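Long-range contacts in acetyltransferase Atu2258 (Agrobacterium tumefaciens str. C58, PDB 2G3A), which catalyses the transfer of an acetyl group from acetyl-coenzyme A to acceptor substrates, preferring glucosamine 6-phosphate or dopamine: residues A[49-53]-A[103-107]; A[64-68]-A[80-84]; A[74-78]-A[109-115]; A[93-98]-A[124-130]. One frame throughout, in Å; residues are numbered along the deposited sequence.

Interaction 1: residues A[49-53]-A[103-107]; sequences KRDLN and EARKR
Glu-103 meets Leu-52 through its aliphatic part: the two side chains pass antiparallel, with Glu-103 CG 3.7 Å from Leu-52 CD1. This is helix-on-sheet packing in the GNAT fold, where the last turn of helix 92-106 lies against the start of strand 50-57, an outermost strand of the sheet within this chain. The Glu-103 chain bends at its second torsion (chi2 54°), and the carboxylate thereby swings round to Arg-107, whose NE donates to Glu-103 OE2 at 2.9 Å in a salt bridge. Ala-104 approaches the same leucine methyl through its backbone N, while its CB packs on Leu-76, as Leu-52 does. Arg-107, just beyond the helix, is covered more than any other residue of the contact. Its chain runs extended from CG to NE and delivers the guanidinium end-on to one peptide oxygen: Asp-51 O accepts from Arg-107 NH2 at 2.9 Å, with an angle of 150° at the hydrogen, and from Arg-107 NH1 at 3.1 Å. That oxygen lies close to the guanidinium plane in both cases. NH1 adds a weak bond to Arg-50 O and another bond to Thr-71 OG1. Leu-52 covers one face of the group, while Arg-50 lies flat on the opposite face, the two guanidinium planes being 8° apart. Two carboxylates probably temper the stacked like charges: Asp-22 of the second subunit forms a salt bridge with Arg-50 NE, and Glu-103 OE2 lies 4.2 Å from Arg-50 NH2, above the guanidinium plane with no N-H aimed at it.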
# COMPACT_ATOMS: atom_id res chain seq x y z
N LYS A 49 -1.95 -1.40 -15.03
CA LYS A 49 -1.62 -2.25 -13.88
C LYS A 49 -1.46 -3.71 -14.27
O LYS A 49 -2.36 -4.32 -14.85
CB LYS A 49 -2.65 -2.14 -12.77
CG LYS A 49 -2.19 -2.84 -11.49
CD LYS A 49 -3.16 -2.59 -10.35
CE LYS A 49 -2.72 -3.31 -9.10
NZ LYS A 49 -3.48 -2.77 -7.92
N ARG A 50 -0.31 -4.27 -13.91
CA ARG A 50 0.05 -5.62 -14.29
C ARG A 50 0.87 -6.25 -13.18
O ARG A 50 1.90 -5.72 -12.77
CB ARG A 50 0.84 -5.59 -15.59
CG ARG A 50 1.20 -6.94 -16.17
CD ARG A 50 1.94 -6.74 -17.48
NE ARG A 50 2.48 -7.98 -18.03
CZ ARG A 50 3.44 -8.03 -18.95
NH1 ARG A 50 3.97 -6.91 -19.43
NH2 ARG A 50 3.86 -9.20 -19.40
N ASP A 51 0.41 -7.39 -12.69
CA ASP A 51 1.09 -8.07 -11.59
C ASP A 51 2.52 -8.45 -11.97
O ASP A 51 2.84 -8.65 -13.14
CB ASP A 51 0.32 -9.33 -11.19
CG ASP A 51 -1.05 -9.00 -10.63
OD1 ASP A 51 -1.14 -8.12 -9.75
OD2 ASP A 51 -2.03 -9.62 -11.08
N LEU A 52 3.38 -8.53 -10.95
CA LEU A 52 4.75 -8.97 -11.12
C LEU A 52 5.14 -9.75 -9.86
O LEU A 52 5.43 -9.17 -8.81
CB LEU A 52 5.69 -7.76 -11.36
CG LEU A 52 7.09 -8.07 -11.93
CD1 LEU A 52 7.79 -6.79 -12.39
CD2 LEU A 52 7.97 -8.85 -10.91
N ASN A 53 5.14 -11.08 -9.97
CA ASN A 53 5.50 -11.94 -8.86
C ASN A 53 6.69 -12.83 -9.22
O ASN A 53 6.88 -13.21 -10.38
CB ASN A 53 4.33 -12.83 -8.45
CG ASN A 53 3.07 -12.05 -8.11
OD1 ASN A 53 3.13 -10.97 -7.50
ND2 ASN A 53 1.92 -12.61 -8.47
N GLU A 103 12.46 -7.14 -15.20
CA GLU A 103 11.12 -7.27 -15.81
C GLU A 103 10.44 -5.91 -15.94
O GLU A 103 9.82 -5.61 -16.97
CB GLU A 103 10.26 -8.28 -15.03
CG GLU A 103 8.79 -8.46 -15.51
CD GLU A 103 8.64 -8.80 -16.99
OE1 GLU A 103 9.61 -9.28 -17.61
OE2 GLU A 103 7.53 -8.59 -17.54
N ALA A 104 10.60 -5.06 -14.92
CA ALA A 104 10.03 -3.71 -14.94
C ALA A 104 10.65 -2.86 -16.05
O ALA A 104 9.95 -2.15 -16.76
CB ALA A 104 10.19 -3.02 -13.59
N ARG A 105 11.97 -2.97 -16.22
CA ARG A 105 12.64 -2.27 -17.33
C ARG A 105 12.12 -2.75 -18.68
O ARG A 105 11.87 -1.94 -19.58
CB ARG A 105 14.15 -2.43 -17.24
CG ARG A 105 14.78 -1.59 -16.13
CD ARG A 105 16.24 -1.98 -15.97
NE ARG A 105 16.92 -1.20 -14.94
CZ ARG A 105 17.64 -0.10 -15.18
NH1 ARG A 105 17.78 0.37 -16.41
NH2 ARG A 105 18.22 0.53 -14.18
N LYS A 106 11.93 -4.06 -18.81
CA LYS A 106 11.34 -4.64 -20.02
C LYS A 106 9.96 -4.08 -20.32
O LYS A 106 9.62 -3.82 -21.48
CB LYS A 106 11.23 -6.16 -19.89
CG LYS A 106 12.52 -6.89 -20.08
CD LYS A 106 12.31 -8.21 -20.80
CE LYS A 106 13.57 -9.07 -20.74
NZ LYS A 106 13.70 -9.81 -19.45
N ARG A 107 9.17 -3.87 -19.27
CA ARG A 107 7.82 -3.33 -19.41
C ARG A 107 7.83 -1.84 -19.73
O ARG A 107 6.77 -1.23 -19.92
CB ARG A 107 6.99 -3.60 -18.15
CG ARG A 107 6.84 -5.08 -17.79
CD ARG A 107 5.94 -5.27 -16.60
NE ARG A 107 5.77 -6.69 -16.29
CZ ARG A 107 5.01 -7.17 -15.31
NH1 ARG A 107 4.30 -6.36 -14.53
NH2 ARG A 107 4.94 -8.48 -15.12

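Interaction 2: residues A[64-68]-A[80-84]; sequences TGGLV and LLFVP
Leu-80 and Val-68 face each other as a hydrogen-bonded pair in the antiparallel beta hairpin of strands 63-72 and 75-82, and their side chains extend alongside one another. Followed outward, Leu-80 CB lies 4.0 Å from Val-68 CB, Leu-80 CG stays beside that same atom, and the tip, Leu-80 CD1, reaches Val-68 CG2 at 3.9 Å. Leu-67 and Leu-81, the non-hydrogen-bonded pair, occupy the other face and touch through their CD1 methyls. Four backbone bonds join the strands; two link Gly-66 with Phe-82, the shorter being Phe-82 N to Gly-66 O at 2.8 Å with an angle of 165° at the hydrogen. The lack of a side chain on Gly-65 allows its CA to approach Phe-82 O to 3.4 Å. Since Phe-82 CG is anti to its own nitrogen (chi1 180°), the ring leans along the strand and presents its CD2-CE2 edge to Thr-64 O. The same oxygen meets Pro-84 CG at 3.3 Å, and Thr-64 OG1 is bonded elsewhere, to Ile-56 O. By similarity, Leu-81, Phe-82 and Val-83 belong to the coenzyme A site. Proline has no N-H, so the regular pairing cannot extend to Pro-84: the backbone bonding between the segments stops after Phe-82, while the Pro-84 ring still packs on Thr-64.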
# COMPACT_ATOMS: atom_id res chain seq x y z
N THR A 64 8.13 -21.24 -1.24
CA THR A 64 8.79 -21.06 0.06
C THR A 64 9.05 -19.57 0.36
O THR A 64 9.39 -19.19 1.49
CB THR A 64 10.14 -21.81 0.09
OG1 THR A 64 10.98 -21.34 -0.96
CG2 THR A 64 9.93 -23.33 -0.06
N GLY A 65 8.89 -18.73 -0.65
CA GLY A 65 9.19 -17.30 -0.50
C GLY A 65 9.08 -16.61 -1.85
O GLY A 65 8.55 -17.18 -2.81
N GLY A 66 9.60 -15.38 -1.92
CA GLY A 66 9.59 -14.63 -3.17
C GLY A 66 9.22 -13.17 -3.03
O GLY A 66 9.33 -12.59 -1.96
N LEU A 67 8.74 -12.60 -4.13
CA LEU A 67 8.42 -11.20 -4.24
C LEU A 67 7.04 -11.06 -4.87
O LEU A 67 6.70 -11.76 -5.84
CB LEU A 67 9.51 -10.47 -5.05
CG LEU A 67 9.39 -8.97 -5.33
CD1 LEU A 67 10.78 -8.36 -5.57
CD2 LEU A 67 8.43 -8.64 -6.49
N VAL A 68 6.23 -10.17 -4.29
CA VAL A 68 4.91 -9.82 -4.82
C VAL A 68 4.90 -8.34 -5.11
O VAL A 68 5.22 -7.51 -4.25
CB VAL A 68 3.78 -10.18 -3.82
CG1 VAL A 68 2.39 -9.77 -4.37
CG2 VAL A 68 3.79 -11.68 -3.51
N LEU A 80 5.59 -7.21 -1.31
CA LEU A 80 6.05 -8.18 -0.33
C LEU A 80 7.33 -8.81 -0.82
O LEU A 80 7.46 -9.05 -2.01
CB LEU A 80 5.02 -9.30 -0.11
CG LEU A 80 3.55 -9.02 0.19
CD1 LEU A 80 2.74 -10.30 -0.02
CD2 LEU A 80 3.35 -8.51 1.60
N LEU A 81 8.24 -9.10 0.10
CA LEU A 81 9.44 -9.85 -0.20
C LEU A 81 9.77 -10.69 0.99
O LEU A 81 9.96 -10.16 2.09
CB LEU A 81 10.60 -8.92 -0.53
CG LEU A 81 11.84 -9.48 -1.24
CD1 LEU A 81 12.62 -8.37 -1.91
CD2 LEU A 81 12.76 -10.29 -0.30
N PHE A 82 9.85 -12.01 0.78
CA PHE A 82 10.22 -12.93 1.84
C PHE A 82 11.28 -13.93 1.39
O PHE A 82 11.13 -14.63 0.37
CB PHE A 82 8.99 -13.67 2.39
CG PHE A 82 9.31 -14.65 3.49
CD1 PHE A 82 9.46 -14.22 4.81
CD2 PHE A 82 9.49 -16.00 3.21
CE1 PHE A 82 9.77 -15.10 5.81
CE2 PHE A 82 9.81 -16.92 4.23
CZ PHE A 82 9.94 -16.46 5.53
N VAL A 83 12.36 -14.01 2.15
CA VAL A 83 13.40 -14.99 1.91
C VAL A 83 13.33 -16.05 3.01
O VAL A 83 13.36 -15.71 4.19
CB VAL A 83 14.80 -14.32 1.84
CG1 VAL A 83 15.89 -15.37 1.72
CG2 VAL A 83 14.87 -13.34 0.66
N PRO A 84 13.22 -17.35 2.64
CA PRO A 84 13.19 -18.42 3.64
C PRO A 84 14.42 -18.42 4.54
O PRO A 84 15.52 -18.09 4.11
CB PRO A 84 13.16 -19.70 2.78
CG PRO A 84 12.65 -19.26 1.46
CD PRO A 84 13.14 -17.87 1.26

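Interaction 3: residues A[74-78]-A[109-115]; sequences GWLYV and CMGAYID
The two parallel strands of a beta-alpha-beta unit meet here, Leu-76 beside Ala-112 and Tyr-77 beside Tyr-113, with axes 24° apart. The backbone stitching alternates: Leu-76 N donates to Gly-111 O at 2.9 Å, Tyr-113 N to Leu-76 O at 2.7 Å, and Val-78 N to Tyr-113 O at 3.2 Å. At the far end one water joins Val-78 O to Asp-115 N in place of a direct bond, consistent with the V-shaped opening between these strands that receives acetyl-coenzyme A in GNAT enzymes. Over one face of the Trp-75 six-membered ring sits Gly-111 CA, a CH-pi contact 3.9 Å from the centroid; the indole NE1 bonds to Pro-138 O of the second subunit. Tyr-77 CD1 lies over the Tyr-113 ring, 3.3 Å from Tyr-113 CE1, the two rings being oblique. Beyond it, Tyr-77 OH donates to Asp-115 OD2 at 2.5 Å, and Asp-115 OD2 accepts on its syn lone pair. On the other face of the sheet Leu-76 packs against Ala-100 and Ala-104 of helix 92-106, strand 63-72 flanks 74-78, and strand 145-151 flanks 109-115.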
# COMPACT_ATOMS: atom_id res chain seq x y z
N GLY A 74 4.10 3.48 -15.05
CA GLY A 74 5.53 3.60 -15.29
C GLY A 74 6.43 3.20 -14.15
O GLY A 74 7.65 3.32 -14.26
N TRP A 75 5.85 2.72 -13.05
CA TRP A 75 6.62 2.40 -11.84
C TRP A 75 6.34 1.01 -11.32
O TRP A 75 5.18 0.56 -11.31
CB TRP A 75 6.37 3.43 -10.73
CG TRP A 75 7.06 4.76 -11.01
CD1 TRP A 75 6.67 5.71 -11.92
CD2 TRP A 75 8.26 5.24 -10.41
NE1 TRP A 75 7.57 6.76 -11.91
CE2 TRP A 75 8.54 6.51 -10.97
CE3 TRP A 75 9.11 4.74 -9.40
CZ2 TRP A 75 9.65 7.28 -10.58
CZ3 TRP A 75 10.20 5.51 -9.01
CH2 TRP A 75 10.46 6.76 -9.61
N LEU A 76 7.41 0.33 -10.90
CA LEU A 76 7.33 -0.91 -10.14
C LEU A 76 7.13 -0.64 -8.65
O LEU A 76 7.86 0.15 -8.05
CB LEU A 76 8.61 -1.74 -10.33
CG LEU A 76 8.82 -2.92 -9.38
CD1 LEU A 76 7.80 -4.03 -9.58
CD2 LEU A 76 10.26 -3.48 -9.50
N TYR A 77 6.11 -1.27 -8.07
CA TYR A 77 5.93 -1.28 -6.61
C TYR A 77 6.17 -2.70 -6.14
O TYR A 77 5.54 -3.65 -6.63
CB TYR A 77 4.52 -0.82 -6.18
CG TYR A 77 4.33 -0.90 -4.66
CD1 TYR A 77 5.23 -0.28 -3.80
CD2 TYR A 77 3.27 -1.65 -4.08
CE1 TYR A 77 5.09 -0.36 -2.40
CE2 TYR A 77 3.13 -1.74 -2.66
CZ TYR A 77 4.05 -1.09 -1.84
OH TYR A 77 3.95 -1.14 -0.45
N VAL A 78 7.11 -2.85 -5.21
CA VAL A 78 7.36 -4.13 -4.56
C VAL A 78 6.54 -4.13 -3.27
O VAL A 78 6.79 -3.32 -2.37
CB VAL A 78 8.86 -4.37 -4.27
CG1 VAL A 78 9.07 -5.65 -3.42
CG2 VAL A 78 9.66 -4.45 -5.58
N CYS A 109 9.22 0.56 -17.63
CA CYS A 109 9.10 1.37 -16.40
C CYS A 109 10.27 2.32 -16.22
O CYS A 109 11.35 2.06 -16.73
CB CYS A 109 8.98 0.49 -15.15
SG CYS A 109 7.45 -0.48 -15.15
N MSE A 110 10.03 3.41 -15.50
CA MSE A 110 10.98 4.48 -15.22
C MSE A 110 11.67 4.33 -13.86
O MSE A 110 12.65 5.01 -13.57
CB MSE A 110 10.23 5.81 -15.21
CG MSE A 110 9.63 6.23 -16.53
SE MSE A 110 8.35 7.67 -16.15
CE MSE A 110 9.52 8.88 -15.35
N GLY A 111 11.12 3.48 -13.01
CA GLY A 111 11.66 3.35 -11.66
C GLY A 111 10.89 2.37 -10.79
O GLY A 111 9.87 1.80 -11.22
N ALA A 112 11.37 2.18 -9.57
CA ALA A 112 10.73 1.26 -8.61
C ALA A 112 10.56 1.98 -7.29
O ALA A 112 11.33 2.89 -6.96
CB ALA A 112 11.62 0.00 -8.40
N TYR A 113 9.57 1.58 -6.52
CA TYR A 113 9.55 2.01 -5.13
C TYR A 113 9.16 0.89 -4.18
O TYR A 113 8.63 -0.15 -4.58
CB TYR A 113 8.70 3.30 -4.93
CG TYR A 113 7.21 3.12 -5.10
CD1 TYR A 113 6.35 3.20 -4.00
CD2 TYR A 113 6.64 2.92 -6.37
CE1 TYR A 113 4.97 3.04 -4.15
CE2 TYR A 113 5.27 2.78 -6.53
CZ TYR A 113 4.44 2.85 -5.42
OH TYR A 113 3.07 2.70 -5.59
N ILE A 114 9.44 1.13 -2.90
CA ILE A 114 9.40 0.10 -1.90
C ILE A 114 9.24 0.74 -0.52
O ILE A 114 9.57 1.91 -0.33
CB ILE A 114 10.67 -0.82 -2.00
CG1 ILE A 114 10.45 -2.17 -1.32
CG2 ILE A 114 11.91 -0.11 -1.40
CD1 ILE A 114 11.47 -3.27 -1.81
N ASP A 115 8.72 -0.02 0.44
CA ASP A 115 8.65 0.50 1.80
C ASP A 115 8.93 -0.58 2.83
O ASP A 115 8.83 -1.76 2.53
CB ASP A 115 7.30 1.17 2.05
CG ASP A 115 6.15 0.28 1.67
OD1 ASP A 115 5.95 -0.72 2.36
OD2 ASP A 115 5.47 0.57 0.67
O HOH W 1 7.40 -2.79 0.07

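Interaction 4: residues A[93-98]-A[124-130]; sequences APKLLA and TYERYGF
Tyr-125 O, in the residue whose ring touches Leu-97, accepts from Phe-130 N at 3.0 Å and from Gly-129 N at 3.2 Å, the two donors arriving from opposite faces of the carbonyl plane. With the weak Gly-129 N to Glu-126 O bond and the positive phi of Gly-129 (129°), this is a Schellman motif ending helix 119-128. It turns the chain so that the Phe-130 ring comes within touch of Leu-97. Of the three rings, Tyr-128 is the one most covered by the other helix. Its CG is anti to the backbone nitrogen (chi1 -178°), which sends the ring across helix 92-106, and Leu-97 CB stands over the ring centre, 3.8 Å from the centroid and 12° off the normal. Beyond the ring, Tyr-128 OH passes 3.2 Å from Ala-98 CA and is hydrogen-bonded to Glu-101 OE1. In the GNAT fold these two helices cover one side of the sheet; here the closest approach of the segment axes is 10.4 Å, and Leu-97 and Tyr-128 make up most of the packing between them. The branches of Leu-97 divide: CD1 lies 3.9 Å from Tyr-125 CD1, while CD2 turns to Phe-130 CE2 at 4.3 Å. Nearer the start of helix 92-106 the packing is lighter. Thr-124 CG2 touches both Ala-93 CB and Pro-94 CG, each at 4.1 Å, while its OG1 bonds back to Asp-120 O. By similarity Thr-124 and Tyr-125 bind coenzyme A, and Ala-93 packs on Leu-81, another residue of that site.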
# COMPACT_ATOMS: atom_id res chain seq x y z
N ALA A 93 17.45 -11.81 -1.47
CA ALA A 93 16.59 -10.63 -1.57
C ALA A 93 17.07 -9.71 -2.71
O ALA A 93 16.27 -9.26 -3.53
CB ALA A 93 16.52 -9.88 -0.22
N PRO A 94 18.39 -9.39 -2.77
CA PRO A 94 18.84 -8.64 -3.96
C PRO A 94 18.56 -9.34 -5.31
O PRO A 94 18.29 -8.65 -6.30
CB PRO A 94 20.34 -8.46 -3.71
CG PRO A 94 20.49 -8.55 -2.21
CD PRO A 94 19.49 -9.61 -1.82
N LYS A 95 18.62 -10.67 -5.34
CA LYS A 95 18.34 -11.42 -6.57
C LYS A 95 16.89 -11.22 -6.99
O LYS A 95 16.61 -11.06 -8.18
CB LYS A 95 18.65 -12.90 -6.40
CG LYS A 95 18.30 -13.76 -7.62
CD LYS A 95 18.89 -15.16 -7.51
CE LYS A 95 18.66 -15.96 -8.80
NZ LYS A 95 19.31 -17.30 -8.69
N LEU A 96 15.97 -11.28 -6.03
CA LEU A 96 14.56 -11.03 -6.28
C LEU A 96 14.34 -9.62 -6.78
O LEU A 96 13.62 -9.41 -7.75
CB LEU A 96 13.71 -11.29 -5.02
CG LEU A 96 13.65 -12.75 -4.53
CD1 LEU A 96 13.14 -12.79 -3.11
CD2 LEU A 96 12.80 -13.62 -5.45
N LEU A 97 15.00 -8.64 -6.14
CA LEU A 97 14.90 -7.25 -6.60
C LEU A 97 15.45 -7.06 -8.01
O LEU A 97 14.90 -6.30 -8.81
CB LEU A 97 15.61 -6.32 -5.63
CG LEU A 97 14.96 -6.22 -4.23
CD1 LEU A 97 15.91 -5.49 -3.29
CD2 LEU A 97 13.58 -5.52 -4.32
N ALA A 98 16.56 -7.73 -8.31
CA ALA A 98 17.17 -7.67 -9.64
C ALA A 98 16.27 -8.30 -10.72
O ALA A 98 16.15 -7.77 -11.83
CB ALA A 98 18.57 -8.32 -9.62
N THR A 124 19.40 -3.56 3.16
CA THR A 124 19.44 -4.32 1.91
C THR A 124 19.00 -3.46 0.72
O THR A 124 19.66 -3.44 -0.33
CB THR A 124 18.51 -5.57 2.00
OG1 THR A 124 18.98 -6.41 3.06
CG2 THR A 124 18.51 -6.36 0.68
N TYR A 125 17.90 -2.72 0.91
CA TYR A 125 17.36 -1.91 -0.19
C TYR A 125 18.30 -0.79 -0.54
O TYR A 125 18.51 -0.49 -1.71
CB TYR A 125 15.98 -1.33 0.15
CG TYR A 125 14.94 -2.36 0.47
CD1 TYR A 125 15.07 -3.68 0.03
CD2 TYR A 125 13.80 -2.02 1.23
CE1 TYR A 125 14.13 -4.63 0.35
CE2 TYR A 125 12.81 -2.98 1.53
CZ TYR A 125 12.99 -4.28 1.10
OH TYR A 125 12.06 -5.25 1.39
N GLU A 126 18.89 -0.17 0.48
CA GLU A 126 19.84 0.92 0.23
C GLU A 126 21.11 0.45 -0.49
O GLU A 126 21.60 1.11 -1.42
CB GLU A 126 20.16 1.64 1.54
CG GLU A 126 18.98 2.51 2.03
CD GLU A 126 19.27 3.24 3.34
OE1 GLU A 126 19.81 2.62 4.28
OE2 GLU A 126 18.93 4.43 3.44
N ARG A 127 21.64 -0.70 -0.07
CA ARG A 127 22.81 -1.29 -0.73
C ARG A 127 22.53 -1.60 -2.20
O ARG A 127 23.37 -1.34 -3.07
CB ARG A 127 23.26 -2.57 -0.01
CG ARG A 127 24.11 -2.38 1.24
CD ARG A 127 24.80 -3.71 1.61
NE ARG A 127 23.82 -4.73 1.99
CZ ARG A 127 23.56 -5.10 3.25
NH1 ARG A 127 24.24 -4.56 4.26
NH2 ARG A 127 22.64 -6.03 3.49
N TYR A 128 21.34 -2.17 -2.45
CA TYR A 128 20.82 -2.46 -3.79
C TYR A 128 20.77 -1.23 -4.71
O TYR A 128 21.00 -1.33 -5.92
CB TYR A 128 19.45 -3.18 -3.72
CG TYR A 128 18.91 -3.56 -5.10
CD1 TYR A 128 19.40 -4.68 -5.78
CD2 TYR A 128 17.96 -2.75 -5.74
CE1 TYR A 128 18.96 -4.99 -7.05
CE2 TYR A 128 17.51 -3.06 -7.04
CZ TYR A 128 18.02 -4.18 -7.68
OH TYR A 128 17.59 -4.53 -8.94
N GLY A 129 20.50 -0.05 -4.14
CA GLY A 129 20.44 1.17 -4.93
C GLY A 129 19.19 2.02 -4.73
O GLY A 129 19.04 3.06 -5.39
N PHE A 130 18.28 1.59 -3.85
CA PHE A 130 17.15 2.47 -3.48
C PHE A 130 17.60 3.62 -2.61
O PHE A 130 18.58 3.51 -1.88
CB PHE A 130 16.05 1.73 -2.73
CG PHE A 130 15.25 0.78 -3.57
CD1 PHE A 130 14.00 1.16 -4.07
CD2 PHE A 130 15.71 -0.50 -3.82
CE1 PHE A 130 13.23 0.26 -4.83
CE2 PHE A 130 14.95 -1.40 -4.56
CZ PHE A 130 13.71 -1.01 -5.07

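In the fold
From the N terminus, strand 50-57 opens interaction 1, whose loop closes only at the end of helix 92-106. Within that loop lies all of interaction 2, the hairpin of strands 63-72 and 75-82. Interaction 3 starts before interaction 2 has closed, so the two cross on strand 75-82, where Leu-67 packs on Val-78. Interaction 3 also crosses interaction 1 and runs on to strand 111-116. Interaction 4 starts on helix 92-106 after interaction 2 ends, crosses 1 and 3, and reaches past helix 119-128. Thus 2 and 3 join successive strands, while 1 and 4 fix opposite ends of one helix, to strand 50-57, where the sheet continues into the second subunit, and to helix 119-128.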